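PDB 3MIZ: putative transcriptional regulator protein, LacI family, which probably binds regulatory DNA and represses transcription, as expected of a LacI-family regulator built on a periplasmic-binding-protein-like core. Local coordinates for residues Arg12-Gly17 and Asn43-Leu48; Asp115-Arg120 and Val280-Val285; Tyr183-Ala188 and Ile212-Met217. One frame throughout, in Å; residues are numbered along the deposited sequence.

Contact 1: residues Arg12-Gly17 and Asn43-Leu48; sequences RSNTFG and NGKTIL
Thr46 O takes the backbone N-H of Phe16, with Phe16 N at 2.8 Å. Thr15 CA also lies 3.3 Å from Thr46 O, a CA-H...O contact. The ladder runs on in both directions. Thr46 N donates to Asn14 O at 2.9 Å, and Leu48 N donates to Phe16 O at 3.0 Å. These bonds make the strands parallel neighbours, Thr15 beside Thr46 and Phe16 beside Ile47. They belong to a beta-alpha-beta unit whose crossover is helix 30-42.

On the face of Phe16 and Ile47, Ile47 CD1 reaches back to Phe16 CB at 3.4 Å. Ile47 packs against Ile36 and Ala40 of helix 30-42, and Phe16 against Asn265 and Ile268 of helix 253-268. The Lys45 chain runs obliquely past the ring, with its CD 3.6 Å from Phe16 CZ. It then bends at chi4 (-55°), which turns NZ to Asn14 OD1 for a weak bond of 3.2 Å. A water takes a firmer bond from Lys45 NZ at 2.7 Å.

On the other face, Thr15 and Thr46 lie against Met65 of the second subunit. Backbone bonds therefore fix the strand pairing. The lysine lays its methylenes on an aromatic ring and keeps its probably charged end among oxygen atoms just before strand 46-51.

Contact 2: residues Asp115-Arg120 and Val280-Val285; sequences DYQGAR and VSCKLV
The Gln117 amide meets the backbone of Cys282 along its edge, with its oxygen and its nitrogen both engaged. The backbone N of Cys282 donates to Gln117 OE1 at 2.7 Å, in the amide plane and on a lone pair. Gln117 NE2 donates to Cys282 O at 3.0 Å, and that oxygen lies only 6° out of the amide plane. Both bonds are close to straight. On the helix itself, the guanidinium of Arg120 lays one face over Gln117 CA, and its NH1 lies at the edge of the Tyr116 ring, in plane.

Gln117 reaches Cys282 because its chain bends at chi2 (-89°). The bend turns the amide across to the loop residue. NE2 also donates to Asp121 OD2, one turn further along the helix, so the amide has three bonds holding its rotation. Gln117 OE1 sits close to Ser281 as well, 3.2 Å from Ser281 CA. Beside the amide, Cys282 CB packs on Gly118 CA at 4.0 Å, where the helix presents bare backbone.

Helix 115-127 is thus joined to the break in strand 277-285, in a contact centred about 10 Å from the centre of the chain. Asp115, at the start of the helix, forms salt bridges with Arg149 and Arg81. The glutamine copies the pairing of a neighbouring beta strand, satisfying both backbone polar groups of a buried cysteine.

Contact 3: residues Tyr183-Ala188 and Ile212-Met217; sequences YVFAAA and IYIAAM
The Phe185 ring and Ala188 CB meet Ala215 where two helices pack in the C-terminal lobe, an alpha/beta Rossmann-like domain. Helix 184-192 and helix 206-217 are joined through strand 200-203, the element between them in the chain. In the segments here, their axes approach to 8.5 Å. Their N-to-C directions diverge by 43°.

The buried side is alanine and aliphatic packing on the sheet. Ala188 CB meets Ala215 CB at 3.8 Å, each pointing toward the opposite helix. Alanine sits at both places, and the CA atoms of Ala188 and Ile212 are 5.7 Å apart. Ile212 CG1 touches Val184 CG1 at 3.9 Å and Ala188 CB at 4.1 Å. Ala188 and Ile212 both rest on Ile137 of strand 134-138, so this side of the helix pair seats on the central sheet. No hydrogen bond crosses between the two segments. Just before 212-217, however, Gln211 OE1 accepts from Phe185 N, which ties the first turn of helix 184-192 to its neighbour.

The Phe185 side is partly exposed, although its ring makes the closest approach of the contact. Lys243 of the second subunit packs on Phe185. Ile214, on the same side, meets Leu242 of that subunit. The phenyl group extends with CG anti to the backbone N (chi1 178°), which carries the ring across to helix 206-217. Phe185 CD1 touches Ala215 CB at 3.8 Å, and Phe185 CE1 comes to 3.4 Å from Ala215 CA. The backbone atom Ile214 C lies at the ring edge, in its plane, 3.9 Å from Phe185 CE1.

Overall arrangement
Contacts 1 and 3 lie in different lobes, on opposite sides of the chain's centre, with centres 45 Å apart. Contact 2 sits between them, 31 Å from contact 1 and 24 Å from contact 3, centre to centre. None touches another; the nearest atoms of contacts 2 and 3 are about 10 Å apart. Along the chain, contact 1 closes first. Contact 2 then closes a long loop that holds contact 3. Helix 253-268, which leads toward strand 277-285 of contact 2, packs on Phe16 and Lys45 in contact 1. Contacts 1 and 3 both touch the second subunit, so both lobes take part in the dimer. Contact 2 meets no other chain of the assembly.

Contact 1: residues Arg12-Gly17 and Asn43-Leu48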
loop_
_atom_site.group_PDB
_atom_site.type_symbol
_atom_site.label_atom_id
_atom_site.label_comp_id
_atom_site.label_asym_id
_atom_site.label_seq_id
_atom_site.Cartn_x
_atom_site.Cartn_y
_atom_site.Cartn_z
ATOM N N ARG A 12 13.819 27.504 -16.718
ATOM C CA ARG A 12 13.326 26.125 -16.451
ATOM C C ARG A 12 14.071 25.493 -15.280
ATOM O O ARG A 12 15.301 25.435 -15.269
ATOM C CB ARG A 12 13.502 25.259 -17.701
ATOM C CG ARG A 12 12.580 25.640 -18.847
ATOM C CD ARG A 12 11.142 25.260 -18.536
ATOM N NE ARG A 12 10.184 25.970 -19.378
ATOM C CZ ARG A 12 9.944 27.275 -19.297
ATOM N NH1 ARG A 12 10.595 28.020 -18.412
ATOM N NH2 ARG A 12 9.045 27.837 -20.095
ATOM N N SER A 13 13.324 25.022 -14.288
ATOM C CA SER A 13 13.941 24.390 -13.130
ATOM C C SER A 13 14.102 22.896 -13.390
ATOM O O SER A 13 14.893 22.222 -12.726
ATOM C CB SER A 13 13.076 24.595 -11.886
ATOM O OG SER A 13 11.839 23.916 -12.017
ATOM N N ASN A 14 13.359 22.397 -14.375
ATOM C CA ASN A 14 13.359 20.979 -14.724
ATOM C C ASN A 14 12.775 20.190 -13.564
ATOM O O ASN A 14 13.108 19.019 -13.347
ATOM C CB ASN A 14 14.774 20.489 -15.043
ATOM C CG ASN A 14 15.288 21.043 -16.357
ATOM O OD1 ASN A 14 14.555 21.083 -17.343
ATOM N ND2 ASN A 14 16.545 21.461 -16.382
ATOM N N THR A 15 11.893 20.849 -12.819
ATOM C CA THR A 15 11.245 20.223 -11.676
ATOM C C THR A 15 9.737 20.186 -11.892
ATOM O O THR A 15 9.119 21.209 -12.196
ATOM C CB THR A 15 11.551 20.999 -10.374
ATOM O OG1 THR A 15 12.969 21.022 -10.161
ATOM C CG2 THR A 15 10.877 20.337 -9.180
ATOM N N PHE A 16 9.157 18.999 -11.762
ATOM C CA PHE A 16 7.715 18.834 -11.903
ATOM C C PHE A 16 7.193 18.669 -10.485
ATOM O O PHE A 16 7.850 18.054 -9.648
ATOM C CB PHE A 16 7.356 17.565 -12.689
ATOM C CG PHE A 16 7.552 17.670 -14.177
ATOM C CD1 PHE A 16 8.024 18.834 -14.766
ATOM C CD2 PHE A 16 7.265 16.581 -14.990
ATOM C CE1 PHE A 16 8.208 18.911 -16.147
ATOM C CE2 PHE A 16 7.443 16.644 -16.364
ATOM C CZ PHE A 16 7.918 17.813 -16.947
ATOM N N GLY A 17 6.023 19.230 -10.217
ATOM C CA GLY A 17 5.442 19.095 -8.903
ATOM C C GLY A 17 4.220 18.212 -9.025
ATOM O O GLY A 17 3.470 18.315 -9.991
ATOM N N ASN A 43 14.365 11.585 -18.252
ATOM C CA ASN A 43 14.274 12.852 -18.966
ATOM C C ASN A 43 14.902 14.030 -18.235
ATOM O O ASN A 43 14.631 15.183 -18.556
ATOM C CB ASN A 43 12.810 13.140 -19.304
ATOM C CG ASN A 43 12.262 12.174 -20.340
ATOM O OD1 ASN A 43 12.328 12.433 -21.541
ATOM N ND2 ASN A 43 11.745 11.038 -19.879
ATOM N N GLY A 44 15.743 13.722 -17.253
ATOM C CA GLY A 44 16.449 14.744 -16.497
ATOM C C GLY A 44 15.677 15.677 -15.589
ATOM O O GLY A 44 16.136 16.785 -15.311
ATOM N N LYS A 45 14.517 15.256 -15.103
ATOM C CA LYS A 45 13.757 16.130 -14.228
ATOM C C LYS A 45 13.598 15.589 -12.821
ATOM O O LYS A 45 13.708 14.388 -12.583
ATOM C CB LYS A 45 12.404 16.435 -14.870
ATOM C CG LYS A 45 12.594 17.283 -16.135
ATOM C CD LYS A 45 11.423 17.230 -17.067
ATOM C CE LYS A 45 11.855 17.609 -18.480
ATOM N NZ LYS A 45 12.533 18.936 -18.565
ATOM N N THR A 46 13.382 16.500 -11.882
ATOM C CA THR A 46 13.201 16.141 -10.488
ATOM C C THR A 46 11.721 16.274 -10.174
ATOM O O THR A 46 11.011 17.068 -10.800
ATOM C CB THR A 46 14.018 17.061 -9.581
ATOM O OG1 THR A 46 13.700 18.425 -9.878
ATOM C CG2 THR A 46 15.504 16.840 -9.813
ATOM N N ILE A 47 11.266 15.502 -9.195
ATOM C CA ILE A 47 9.860 15.491 -8.812
ATOM C C ILE A 47 9.692 15.828 -7.335
ATOM O O ILE A 47 10.373 15.256 -6.481
ATOM C CB ILE A 47 9.239 14.084 -9.076
ATOM C CG1 ILE A 47 9.374 13.708 -10.556
ATOM C CG2 ILE A 47 7.777 14.054 -8.646
ATOM C CD1 ILE A 47 8.645 14.636 -11.518
ATOM N N LEU A 48 8.799 16.776 -7.048
ATOM C CA LEU A 48 8.486 17.175 -5.681
ATOM C C LEU A 48 7.006 16.886 -5.485
ATOM O O LEU A 48 6.176 17.295 -6.301
ATOM C CB LEU A 48 8.744 18.665 -5.463
ATOM C CG LEU A 48 10.193 19.090 -5.217
ATOM C CD1 LEU A 48 10.271 20.615 -5.069
ATOM C CD2 LEU A 48 10.704 18.404 -3.952
HETATM O O HOH W 1 15.729 19.735 -11.328
HETATM O O HOH W 2 15.094 18.128 -18.332
#

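Contact 2: residues Asp115-Arg120 and Val280-Val285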
loop_
_atom_site.group_PDB
_atom_site.type_symbol
_atom_site.label_atom_id
_atom_site.label_comp_id
_atom_site.label_asym_id
_atom_site.label_seq_id
_atom_site.Cartn_x
_atom_site.Cartn_y
_atom_site.Cartn_z
ATOM N N ASP A 115 -12.348 2.256 -16.203
ATOM C CA ASP A 115 -13.028 1.334 -15.294
ATOM C C ASP A 115 -14.153 0.574 -15.978
ATOM O O ASP A 115 -14.328 -0.627 -15.773
ATOM C CB ASP A 115 -13.618 2.108 -14.114
ATOM C CG ASP A 115 -12.559 2.624 -13.184
ATOM O OD1 ASP A 115 -12.285 1.955 -12.171
ATOM O OD2 ASP A 115 -11.982 3.686 -13.484
ATOM N N TYR A 116 -14.927 1.288 -16.778
ATOM C CA TYR A 116 -16.052 0.690 -17.477
ATOM C C TYR A 116 -15.598 -0.420 -18.428
ATOM O O TYR A 116 -16.133 -1.535 -18.405
ATOM C CB TYR A 116 -16.809 1.776 -18.252
ATOM C CG TYR A 116 -18.137 1.308 -18.799
ATOM C CD1 TYR A 116 -19.295 1.394 -18.036
ATOM C CD2 TYR A 116 -18.226 0.743 -20.068
ATOM C CE1 TYR A 116 -20.510 0.927 -18.523
ATOM C CE2 TYR A 116 -19.437 0.276 -20.563
ATOM C CZ TYR A 116 -20.573 0.371 -19.788
ATOM O OH TYR A 116 -21.774 -0.096 -20.275
ATOM N N GLN A 117 -14.610 -0.118 -19.263
ATOM C CA GLN A 117 -14.103 -1.095 -20.216
ATOM C C GLN A 117 -13.529 -2.308 -19.486
ATOM O O GLN A 117 -13.789 -3.450 -19.867
ATOM C CB GLN A 117 -13.033 -0.448 -21.103
ATOM C CG GLN A 117 -12.113 -1.424 -21.833
ATOM C CD GLN A 117 -10.900 -1.789 -21.007
ATOM O OE1 GLN A 117 -10.267 -0.919 -20.414
ATOM N NE2 GLN A 117 -10.557 -3.078 -20.972
ATOM N N GLY A 118 -12.754 -2.049 -18.436
ATOM C CA GLY A 118 -12.154 -3.130 -17.674
ATOM C C GLY A 118 -13.187 -4.071 -17.085
ATOM O O GLY A 118 -13.041 -5.293 -17.181
ATOM N N ALA A 119 -14.233 -3.515 -16.475
ATOM C CA ALA A 119 -15.279 -4.335 -15.869
ATOM C C ALA A 119 -16.067 -5.065 -16.947
ATOM O O ALA A 119 -16.522 -6.195 -16.743
ATOM C CB ALA A 119 -16.212 -3.475 -15.022
ATOM N N ARG A 120 -16.226 -4.409 -18.094
ATOM C CA ARG A 120 -16.936 -5.004 -19.214
ATOM C C ARG A 120 -16.186 -6.249 -19.692
ATOM O O ARG A 120 -16.779 -7.313 -19.856
ATOM C CB ARG A 120 -17.049 -3.998 -20.371
ATOM C CG ARG A 120 -17.558 -4.596 -21.686
ATOM C CD ARG A 120 -17.775 -3.524 -22.763
ATOM N NE ARG A 120 -16.539 -2.936 -23.301
ATOM C CZ ARG A 120 -16.271 -1.628 -23.296
ATOM N NH1 ARG A 120 -17.144 -0.776 -22.772
ATOM N NH2 ARG A 120 -15.150 -1.158 -23.836
ATOM N N VAL A 280 -7.129 5.476 -20.871
ATOM C CA VAL A 280 -6.294 4.303 -21.112
ATOM C C VAL A 280 -6.978 3.021 -20.640
ATOM O O VAL A 280 -7.480 2.944 -19.524
ATOM C CB VAL A 280 -4.932 4.449 -20.400
ATOM C CG1 VAL A 280 -4.074 3.211 -20.646
ATOM C CG2 VAL A 280 -4.223 5.704 -20.890
ATOM N N SER A 281 -6.987 2.010 -21.502
ATOM C CA SER A 281 -7.624 0.739 -21.184
ATOM C C SER A 281 -6.991 -0.007 -20.012
ATOM O O SER A 281 -5.828 0.205 -19.670
ATOM C CB SER A 281 -7.605 -0.166 -22.420
ATOM O OG SER A 281 -6.272 -0.416 -22.836
ATOM N N CYS A 282 -7.784 -0.875 -19.393
ATOM C CA CYS A 282 -7.322 -1.707 -18.289
ATOM C C CYS A 282 -7.065 -3.080 -18.897
ATOM O O CYS A 282 -7.927 -3.630 -19.576
ATOM C CB CYS A 282 -8.399 -1.816 -17.211
ATOM S SG CYS A 282 -8.749 -0.258 -16.364
ATOM N N LYS A 283 -5.878 -3.623 -18.663
ATOM C CA LYS A 283 -5.523 -4.927 -19.210
ATOM C C LYS A 283 -6.052 -6.085 -18.381
ATOM O O LYS A 283 -5.850 -6.133 -17.173
ATOM C CB LYS A 283 -4.000 -5.052 -19.319
ATOM C CG LYS A 283 -3.361 -4.095 -20.310
ATOM C CD LYS A 283 -1.842 -4.225 -20.304
ATOM C CE LYS A 283 -1.197 -3.308 -21.333
ATOM N NZ LYS A 283 0.291 -3.364 -21.271
ATOM N N LEU A 284 -6.741 -7.018 -19.029
ATOM C CA LEU A 284 -7.243 -8.182 -18.319
ATOM C C LEU A 284 -6.030 -9.076 -18.075
ATOM O O LEU A 284 -5.334 -9.453 -19.015
ATOM C CB LEU A 284 -8.290 -8.909 -19.160
ATOM C CG LEU A 284 -8.900 -10.194 -18.601
ATOM C CD1 LEU A 284 -9.167 -10.057 -17.119
ATOM C CD2 LEU A 284 -10.183 -10.498 -19.356
ATOM N N VAL A 285 -5.766 -9.385 -16.810
ATOM C CA VAL A 285 -4.631 -10.231 -16.449
ATOM C C VAL A 285 -5.180 -11.595 -16.076
ATOM O O VAL A 285 -5.732 -11.777 -14.991
ATOM C CB VAL A 285 -3.857 -9.653 -15.248
ATOM C CG1 VAL A 285 -2.669 -10.549 -14.909
ATOM C CG2 VAL A 285 -3.391 -8.239 -15.566
#

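Contact 3: residues Tyr183-Ala188 and Ile212-Met217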
loop_
_atom_site.group_PDB
_atom_site.type_symbol
_atom_site.label_atom_id
_atom_site.label_comp_id
_atom_site.label_asym_id
_atom_site.label_seq_id
_atom_site.Cartn_x
_atom_site.Cartn_y
_atom_site.Cartn_z
ATOM N N TYR A 183 -17.912 -4.974 5.544
ATOM C CA TYR A 183 -18.558 -6.264 5.790
ATOM C C TYR A 183 -18.491 -7.190 4.580
ATOM O O TYR A 183 -19.441 -7.933 4.303
ATOM C CB TYR A 183 -20.029 -6.051 6.189
ATOM C CG TYR A 183 -20.736 -4.963 5.405
ATOM C CD1 TYR A 183 -20.629 -3.627 5.788
ATOM C CD2 TYR A 183 -21.490 -5.261 4.264
ATOM C CE1 TYR A 183 -21.249 -2.609 5.058
ATOM C CE2 TYR A 183 -22.117 -4.249 3.527
ATOM C CZ TYR A 183 -21.987 -2.922 3.932
ATOM O OH TYR A 183 -22.585 -1.904 3.214
ATOM N N VAL A 184 -17.366 -7.159 3.870
ATOM C CA VAL A 184 -17.197 -7.986 2.677
ATOM C C VAL A 184 -17.311 -9.476 3.001
ATOM O O VAL A 184 -18.038 -10.206 2.328
ATOM C CB VAL A 184 -15.826 -7.720 1.994
ATOM C CG1 VAL A 184 -15.721 -8.524 0.718
ATOM C CG2 VAL A 184 -15.670 -6.224 1.689
ATOM N N PHE A 185 -16.599 -9.923 4.031
ATOM C CA PHE A 185 -16.641 -11.335 4.419
ATOM C C PHE A 185 -18.073 -11.802 4.696
ATOM O O PHE A 185 -18.507 -12.851 4.200
ATOM C CB PHE A 185 -15.793 -11.568 5.674
ATOM C CG PHE A 185 -15.826 -12.988 6.173
ATOM C CD1 PHE A 185 -15.076 -13.981 5.546
ATOM C CD2 PHE A 185 -16.635 -13.337 7.255
ATOM C CE1 PHE A 185 -15.129 -15.297 5.984
ATOM C CE2 PHE A 185 -16.698 -14.655 7.703
ATOM C CZ PHE A 185 -15.943 -15.639 7.066
ATOM N N ALA A 186 -18.795 -11.023 5.497
ATOM C CA ALA A 186 -20.169 -11.359 5.859
ATOM C C ALA A 186 -21.093 -11.365 4.650
ATOM O O ALA A 186 -21.973 -12.219 4.543
ATOM C CB ALA A 186 -20.693 -10.384 6.919
ATOM N N ALA A 187 -20.893 -10.418 3.739
ATOM C CA ALA A 187 -21.720 -10.338 2.543
ATOM C C ALA A 187 -21.447 -11.520 1.613
ATOM O O ALA A 187 -22.373 -12.106 1.062
ATOM C CB ALA A 187 -21.462 -9.029 1.813
ATOM N N ALA A 188 -20.175 -11.866 1.445
ATOM C CA ALA A 188 -19.787 -12.977 0.574
ATOM C C ALA A 188 -20.272 -14.301 1.146
ATOM O O ALA A 188 -20.623 -15.222 0.409
ATOM C CB ALA A 188 -18.274 -13.009 0.409
ATOM N N ILE A 212 -13.330 -12.548 0.286
ATOM C CA ILE A 212 -14.173 -13.464 -0.481
ATOM C C ILE A 212 -13.490 -14.842 -0.588
ATOM O O ILE A 212 -14.153 -15.879 -0.578
ATOM C CB ILE A 212 -14.457 -12.892 -1.893
ATOM C CG1 ILE A 212 -15.137 -11.521 -1.756
ATOM C CG2 ILE A 212 -15.376 -13.836 -2.674
ATOM C CD1 ILE A 212 -15.323 -10.773 -3.051
ATOM N N TYR A 213 -12.166 -14.853 -0.707
ATOM C CA TYR A 213 -11.435 -16.122 -0.773
ATOM C C TYR A 213 -11.646 -16.855 0.543
ATOM O O TYR A 213 -11.941 -18.050 0.563
ATOM C CB TYR A 213 -9.931 -15.880 -0.953
ATOM C CG TYR A 213 -9.437 -15.959 -2.382
ATOM C CD1 TYR A 213 -9.984 -15.156 -3.382
ATOM C CD2 TYR A 213 -8.373 -16.798 -2.717
ATOM C CE1 TYR A 213 -9.480 -15.181 -4.683
ATOM C CE2 TYR A 213 -7.856 -16.827 -4.010
ATOM C CZ TYR A 213 -8.412 -16.018 -4.987
ATOM O OH TYR A 213 -7.889 -16.031 -6.259
ATOM N N ILE A 214 -11.482 -16.130 1.645
ATOM C CA ILE A 214 -11.632 -16.716 2.973
ATOM C C ILE A 214 -13.071 -17.159 3.221
ATOM O O ILE A 214 -13.310 -18.225 3.793
ATOM C CB ILE A 214 -11.168 -15.728 4.068
ATOM C CG1 ILE A 214 -9.675 -15.404 3.850
ATOM C CG2 ILE A 214 -11.381 -16.327 5.461
ATOM C CD1 ILE A 214 -9.080 -14.500 4.885
ATOM N N ALA A 215 -14.026 -16.348 2.777
ATOM C CA ALA A 215 -15.431 -16.696 2.939
ATOM C C ALA A 215 -15.726 -18.025 2.229
ATOM O O ALA A 215 -16.372 -18.908 2.785
ATOM C CB ALA A 215 -16.306 -15.590 2.364
ATOM N N ALA A 216 -15.245 -18.165 1.000
ATOM C CA ALA A 216 -15.480 -19.388 0.233
ATOM C C ALA A 216 -14.806 -20.615 0.849
ATOM O O ALA A 216 -15.441 -21.664 1.015
ATOM C CB ALA A 216 -15.013 -19.196 -1.206
HETATM N N MSE A 217 -13.523 -20.492 1.183
HETATM C CA MSE A 217 -12.786 -21.610 1.772
HETATM C C MSE A 217 -13.336 -22.011 3.138
HETATM O O MSE A 217 -13.313 -23.189 3.506
HETATM C CB MSE A 217 -11.298 -21.259 1.889
HETATM C CG MSE A 217 -10.634 -21.026 0.553
HETATM SE SE MSE A 217 -8.774 -20.516 0.716
HETATM C CE MSE A 217 -8.009 -22.300 0.851
#